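Local atomic coordinates of putative periplasmic protein (Wolinella succinogenes, PDB entry 3KN3), a protein that is a periplasmic solute-binding protein that has been seen to bind glutathione and may serve ABC-type uptake, perhaps of tungstate. Residues P26-D31 against A221-D226. Sequence-based numbering, arbitrary orientation.
Sequences PAYKKD and AKQFID
Tyr-28 and Phe-224 meet as a T-shaped (edge-to-face) aromatic pair that joins helix 20-32, which follows strand 6-12 and leads into strand 35-41, to helix 218-229 in a periplasmic binding protein fold. The ring centroids lie 5.0 Å apart with planes at 77°, and it is Phe-224 that presents its edge: CD1 sits 3.6 Å above the tyrosine plane, over the ring centre. That position makes CD1 almost equidistant from all six ring carbons of Tyr-28, with CZ at 3.8 Å, so the phenylalanine C-H is directed at the pi cloud as a whole. The Tyr-28 ring thus reaches across from one helix and is met by the Phe-224 ring edge and the Gln-223 amide of the other, where the nearest CA atoms, those of Tyr-28 and Phe-224, are 7.9 Å apart; CG of Tyr-28 stands anti to the backbone N (chi1 -171°), which carries the ring out toward helix 218-229. At its far end the phenol oxygen reaches the preceding residue of that helix. Gln-223, its chain extended, brings NE2 to 2.8 Å from Tyr-28 OH, but the N-H...O angle of 126° makes this a weak hydrogen bond. Phe-224 CB lies 3.7 Å from Tyr-28 OH, an apolar neighbour beside the weakly bonded oxygen. Replacing Tyr-28 with an alanine would probably open a gap beside the Phe-224 edge and deprive the Gln-223 amide of its phenolic partner.

In the next shell, Phe-224 rests on Ile-205 of strand 202-208, linking the pair to the sheet. Trp-227, one turn further along helix 218-229, also meets the Tyr-28 ring, and its NE1 hydrogen-bonds to Asp-31 OD1, an oxygen that Lys-232 NZ engages in a salt bridge.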
loop_
_atom_site.group_PDB
_atom_site.type_symbol
_atom_site.label_atom_id
_atom_site.label_comp_id
_atom_site.label_asym_id
_atom_site.label_seq_id
_atom_site.Cartn_x
_atom_site.Cartn_y
_atom_site.Cartn_z
ATOM N N PRO A 26 -2.053 -12.394 -15.913
ATOM C CA PRO A 26 -2.370 -12.603 -17.330
ATOM C C PRO A 26 -1.357 -11.900 -18.233
ATOM O O PRO A 26 -0.963 -12.447 -19.265
ATOM C CB PRO A 26 -3.750 -11.955 -17.482
ATOM C CG PRO A 26 -4.294 -11.875 -16.097
ATOM C CD PRO A 26 -3.109 -11.640 -15.222
ATOM N N ALA A 27 -0.932 -10.704 -17.847
ATOM C CA ALA A 27 0.051 -9.984 -18.652
ATOM C C ALA A 27 1.391 -10.725 -18.703
ATOM O O ALA A 27 2.060 -10.734 -19.734
ATOM C CB ALA A 27 0.240 -8.575 -18.133
ATOM N N TYR A 28 1.777 -11.345 -17.591
ATOM C CA TYR A 28 3.047 -12.062 -17.529
ATOM C C TYR A 28 2.979 -13.349 -18.361
ATOM O O TYR A 28 3.921 -13.691 -19.082
ATOM C CB TYR A 28 3.428 -12.366 -16.073
ATOM C CG TYR A 28 4.826 -12.926 -15.900
ATOM C CD1 TYR A 28 5.934 -12.229 -16.378
ATOM C CD2 TYR A 28 5.043 -14.139 -15.258
ATOM C CE1 TYR A 28 7.211 -12.730 -16.237
ATOM C CE2 TYR A 28 6.328 -14.643 -15.104
ATOM C CZ TYR A 28 7.411 -13.921 -15.601
ATOM O OH TYR A 28 8.692 -14.404 -15.463
ATOM N N LYS A 29 1.852 -14.045 -18.254
ATOM C CA LYS A 29 1.621 -15.261 -19.009
ATOM C C LYS A 29 1.720 -14.974 -20.500
ATOM O O LYS A 29 2.279 -15.756 -21.252
ATOM C CB LYS A 29 0.239 -15.821 -18.684
ATOM C CG LYS A 29 -0.047 -17.151 -19.357
ATOM C CD LYS A 29 1.033 -18.163 -19.023
ATOM C CE LYS A 29 0.866 -19.419 -19.845
ATOM N NZ LYS A 29 -0.408 -20.086 -19.517
ATOM N N LYS A 30 1.177 -13.831 -20.908
ATOM C CA LYS A 30 1.208 -13.392 -22.296
ATOM C C LYS A 30 2.621 -13.071 -22.798
ATOM O O LYS A 30 2.971 -13.409 -23.924
ATOM C CB LYS A 30 0.292 -12.178 -22.478
ATOM C CG LYS A 30 0.586 -11.318 -23.701
ATOM C CD LYS A 30 -0.699 -10.938 -24.418
ATOM C CE LYS A 30 -1.128 -12.052 -25.377
ATOM N NZ LYS A 30 -2.611 -12.160 -25.539
ATOM N N ASP A 31 3.435 -12.429 -21.968
ATOM C CA ASP A 31 4.758 -12.014 -22.420
ATOM C C ASP A 31 5.780 -13.122 -22.361
ATOM O O ASP A 31 6.820 -13.049 -23.016
ATOM C CB ASP A 31 5.275 -10.838 -21.597
ATOM C CG ASP A 31 4.571 -9.547 -21.927
ATOM O OD1 ASP A 31 4.897 -8.521 -21.301
ATOM O OD2 ASP A 31 3.689 -9.559 -22.810
ATOM N N ALA A 221 12.358 -16.461 -10.640
ATOM C CA ALA A 221 12.167 -15.275 -9.812
ATOM C C ALA A 221 12.789 -14.026 -10.443
ATOM O O ALA A 221 12.144 -12.974 -10.557
ATOM C CB ALA A 221 12.728 -15.515 -8.403
ATOM N N LYS A 222 14.049 -14.138 -10.855
ATOM C CA LYS A 222 14.735 -13.006 -11.459
ATOM C C LYS A 222 14.057 -12.566 -12.774
ATOM O O LYS A 222 13.964 -11.372 -13.085
ATOM C CB LYS A 222 16.215 -13.339 -11.667
ATOM C CG LYS A 222 16.976 -12.346 -12.497
ATOM C CD LYS A 222 17.504 -11.173 -11.686
ATOM C CE LYS A 222 18.296 -10.213 -12.592
ATOM N NZ LYS A 222 19.061 -10.939 -13.679
ATOM N N GLN A 223 13.559 -13.531 -13.535
ATOM C CA GLN A 223 12.866 -13.202 -14.773
ATOM C C GLN A 223 11.621 -12.356 -14.509
ATOM O O GLN A 223 11.387 -11.336 -15.155
ATOM C CB GLN A 223 12.492 -14.469 -15.525
ATOM C CG GLN A 223 11.802 -14.217 -16.846
ATOM C CD GLN A 223 11.296 -15.507 -17.485
ATOM O OE1 GLN A 223 12.080 -16.406 -17.785
ATOM N NE2 GLN A 223 9.978 -15.605 -17.676
ATOM N N PHE A 224 10.824 -12.779 -13.541
ATOM C CA PHE A 224 9.627 -12.042 -13.192
ATOM C C PHE A 224 9.957 -10.640 -12.703
ATOM O O PHE A 224 9.298 -9.671 -13.063
ATOM C CB PHE A 224 8.865 -12.790 -12.115
ATOM C CG PHE A 224 7.645 -12.081 -11.658
ATOM C CD1 PHE A 224 6.595 -11.867 -12.530
ATOM C CD2 PHE A 224 7.539 -11.634 -10.359
ATOM C CE1 PHE A 224 5.454 -11.218 -12.109
ATOM C CE2 PHE A 224 6.401 -10.986 -9.931
ATOM C CZ PHE A 224 5.358 -10.776 -10.807
ATOM N N ILE A 225 10.984 -10.540 -11.873
ATOM C CA ILE A 225 11.392 -9.249 -11.345
ATOM C C ILE A 225 11.890 -8.331 -12.462
ATOM O O ILE A 225 11.569 -7.146 -12.489
ATOM C CB ILE A 225 12.466 -9.413 -10.236
ATOM C CG1 ILE A 225 11.821 -9.892 -8.935
ATOM C CG2 ILE A 225 13.231 -8.123 -10.016
ATOM C CD1 ILE A 225 12.835 -10.267 -7.880
ATOM N N ASP A 226 12.664 -8.876 -13.391
ATOM C CA ASP A 226 13.163 -8.070 -14.499
ATOM C C ASP A 226 11.990 -7.582 -15.357
ATOM O O ASP A 226 11.969 -6.446 -15.823
ATOM C CB ASP A 226 14.160 -8.859 -15.350
ATOM C CG ASP A 226 15.473 -9.147 -14.623
ATOM O OD1 ASP A 226 15.731 -8.535 -13.565
ATOM O OD2 ASP A 226 16.259 -9.986 -15.125
#